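Local coordinates for protein putative phosphosugar isomerase (Silicibacter pomeroyi DSS-3, PDB 3FJ1) that is of uncertain function but, as a protein with two SIS domains, probably binds phosphosugars and may act as an isomerase or aminotransferase, at residues V122-D127 against H138-H143. Numbering follows the deposited sequence.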
loop_
_atom_site.group_PDB
_atom_site.type_symbol
_atom_site.label_atom_id
_atom_site.label_comp_id
_atom_site.label_asym_id
_atom_site.label_seq_id
_atom_site.Cartn_x
_atom_site.Cartn_y
_atom_site.Cartn_z
ATOM N N VAL A 122 -6.680 18.433 -9.080
ATOM C CA VAL A 122 -6.698 18.042 -10.483
ATOM C C VAL A 122 -7.212 16.611 -10.567
ATOM O O VAL A 122 -6.690 15.733 -9.867
ATOM C CB VAL A 122 -5.278 18.106 -11.095
ATOM C CG1 VAL A 122 -5.260 17.653 -12.554
ATOM C CG2 VAL A 122 -4.680 19.523 -10.962
ATOM N N ALA A 123 -8.238 16.374 -11.386
ATOM C CA ALA A 123 -8.806 15.038 -11.553
ATOM C C ALA A 123 -8.392 14.450 -12.892
ATOM O O ALA A 123 -8.468 15.141 -13.913
ATOM C CB ALA A 123 -10.334 15.075 -11.463
ATOM N N LEU A 124 -7.947 13.186 -12.869
ATOM C CA LEU A 124 -7.673 12.384 -14.060
ATOM C C LEU A 124 -8.844 11.372 -14.120
ATOM O O LEU A 124 -8.975 10.504 -13.258
ATOM C CB LEU A 124 -6.345 11.641 -13.967
ATOM C CG LEU A 124 -5.079 12.475 -13.717
ATOM C CD1 LEU A 124 -3.803 11.611 -13.824
ATOM C CD2 LEU A 124 -4.993 13.673 -14.627
ATOM N N THR A 125 -9.708 11.537 -15.111
ATOM C CA THR A 125 -10.962 10.776 -15.182
ATOM C C THR A 125 -11.415 10.576 -16.619
ATOM O O THR A 125 -11.018 11.347 -17.517
ATOM C CB THR A 125 -12.097 11.459 -14.309
ATOM O OG1 THR A 125 -13.296 10.676 -14.306
ATOM C CG2 THR A 125 -12.446 12.850 -14.763
ATOM N N ASN A 126 -12.208 9.515 -16.810
ATOM C CA ASN A 126 -12.814 9.189 -18.121
ATOM C C ASN A 126 -14.195 9.853 -18.285
ATOM O O ASN A 126 -14.853 9.678 -19.319
ATOM C CB ASN A 126 -12.918 7.661 -18.298
ATOM C CG ASN A 126 -12.948 7.230 -19.760
ATOM O OD1 ASN A 126 -12.360 7.881 -20.643
ATOM N ND2 ASN A 126 -13.639 6.106 -20.028
ATOM N N ASP A 127 -14.660 10.561 -17.257
ATOM C CA ASP A 127 -15.911 11.318 -17.356
ATOM C C ASP A 127 -15.727 12.736 -16.847
ATOM O O ASP A 127 -15.773 12.988 -15.636
ATOM C CB ASP A 127 -17.033 10.612 -16.594
ATOM C CG ASP A 127 -18.383 11.267 -16.819
ATOM O OD1 ASP A 127 -18.433 12.376 -17.399
ATOM O OD2 ASP A 127 -19.391 10.660 -16.404
ATOM N N HIS A 138 -9.319 21.526 -11.820
ATOM C CA HIS A 138 -9.080 21.155 -13.195
ATOM C C HIS A 138 -9.392 19.687 -13.407
ATOM O O HIS A 138 -9.175 18.864 -12.516
ATOM C CB HIS A 138 -7.611 21.389 -13.545
ATOM C CG HIS A 138 -7.179 22.804 -13.366
ATOM N ND1 HIS A 138 -7.412 23.770 -14.316
ATOM C CD2 HIS A 138 -6.546 23.423 -12.347
ATOM C CE1 HIS A 138 -6.959 24.933 -13.881
ATOM N NE2 HIS A 138 -6.435 24.753 -12.684
ATOM N N THR A 139 -9.888 19.361 -14.601
ATOM C CA THR A 139 -10.113 17.973 -14.968
ATOM C C THR A 139 -9.377 17.655 -16.246
ATOM O O THR A 139 -9.482 18.386 -17.242
ATOM C CB THR A 139 -11.582 17.668 -15.135
ATOM O OG1 THR A 139 -12.207 17.848 -13.864
ATOM C CG2 THR A 139 -11.796 16.197 -15.649
ATOM N N ILE A 140 -8.615 16.573 -16.223
ATOM C CA ILE A 140 -7.983 16.074 -17.420
ATOM C C ILE A 140 -8.736 14.807 -17.852
ATOM O O ILE A 140 -8.719 13.766 -17.156
ATOM C CB ILE A 140 -6.490 15.776 -17.201
ATOM C CG1 ILE A 140 -5.744 17.086 -16.937
ATOM C CG2 ILE A 140 -5.920 15.044 -18.393
ATOM C CD1 ILE A 140 -4.361 16.935 -16.393
ATOM N N ASP A 141 -9.415 14.907 -18.991
ATOM C CA ASP A 141 -10.101 13.769 -19.595
ATOM C C ASP A 141 -9.026 12.801 -20.157
ATOM O O ASP A 141 -8.202 13.181 -21.010
ATOM C CB ASP A 141 -11.001 14.288 -20.707
ATOM C CG ASP A 141 -11.895 13.227 -21.331
ATOM O OD1 ASP A 141 -11.628 12.005 -21.274
ATOM O OD2 ASP A 141 -12.892 13.669 -21.956
ATOM N N ILE A 142 -9.041 11.569 -19.673
ATOM C CA ILE A 142 -8.064 10.543 -20.100
ATOM C C ILE A 142 -8.314 9.912 -21.483
ATOM O O ILE A 142 -7.443 9.196 -22.018
ATOM C CB ILE A 142 -7.877 9.446 -19.008
ATOM C CG1 ILE A 142 -9.108 8.514 -18.899
ATOM C CG2 ILE A 142 -7.496 10.151 -17.642
ATOM C CD1 ILE A 142 -8.943 7.346 -17.900
ATOM N N HIS A 143 -9.464 10.188 -22.079
ATOM C CA HIS A 143 -9.766 9.682 -23.417
ATOM C C HIS A 143 -9.596 8.164 -23.594
ATOM O O HIS A 143 -9.079 7.700 -24.602
ATOM C CB HIS A 143 -8.934 10.464 -24.468
ATOM C CG HIS A 143 -9.284 11.917 -24.563
ATOM N ND1 HIS A 143 -8.745 12.877 -23.734
ATOM C CD2 HIS A 143 -10.137 12.571 -25.384
ATOM C CE1 HIS A 143 -9.243 14.059 -24.045
ATOM N NE2 HIS A 143 -10.089 13.896 -25.044
HETATM O O HOH W 1 -13.246 10.095 -22.048
HETATM O O HOH W 2 -15.379 12.735 -20.486
#
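The side chain of Asn126 crosses that of Ile142 at about a right angle, its amide OD1 3.7 Å from Ile142 CG1, while one face of the nearby His143 ring carries the Asp141 carboxylate carbon CG, offset toward the rim. A water bridges Asn126 OD1 and Asp141 OD1, linking amide and carboxylate across the strand ends. Asp141 OD1 also receives His143 N at 2.9 Å, from above the carboxylate plane, closing an Asx turn. Upstream of these groups, residues 122-125 of strand 120-125 pair in parallel with strand 138-141, the axes of the short segments at 21°. Ala123 is gripped twice, its N donating to His138 O and its O accepting Ile140 N at 2.7 Å; Thr125 repeats the pattern with Ile140 O and Ile142 N, the last donor standing above the carbonyl plane. On one face Leu124 and Ile140 run side by side, Leu124 CD2 lying 3.6 Å from Ile140 CB, and Val122 CG1 meets Ile140 CD1. On the other, the methyls of Thr125 and Thr139 touch, CG2 to CG2 at 3.5 Å; with Thr125 OG1 anti to the backbone N (chi1 -176°), the hydroxyl accepts Asp127 N in an ST turn and also bonds Ser99 O. Ile142 CG2 lies 4.1 Å from Leu124 CB, and its CG1 and CD1 sit beside Asn126 CB. Trimming Ile142 to an alanine is likely to open a gap there and cost the amide its apolar support. Asn126 also bonds Ala144 N through OD1 and Gly145 O through ND2. The pair belongs to a beta-alpha-beta unit with helix 131-134, in the parallel sheet of an SIS domain: strand 93-99 flanks 120-125, helix 153-171 packs on Ile140 and Ile142, and helix 8-41 touches Val122, His138 and His143.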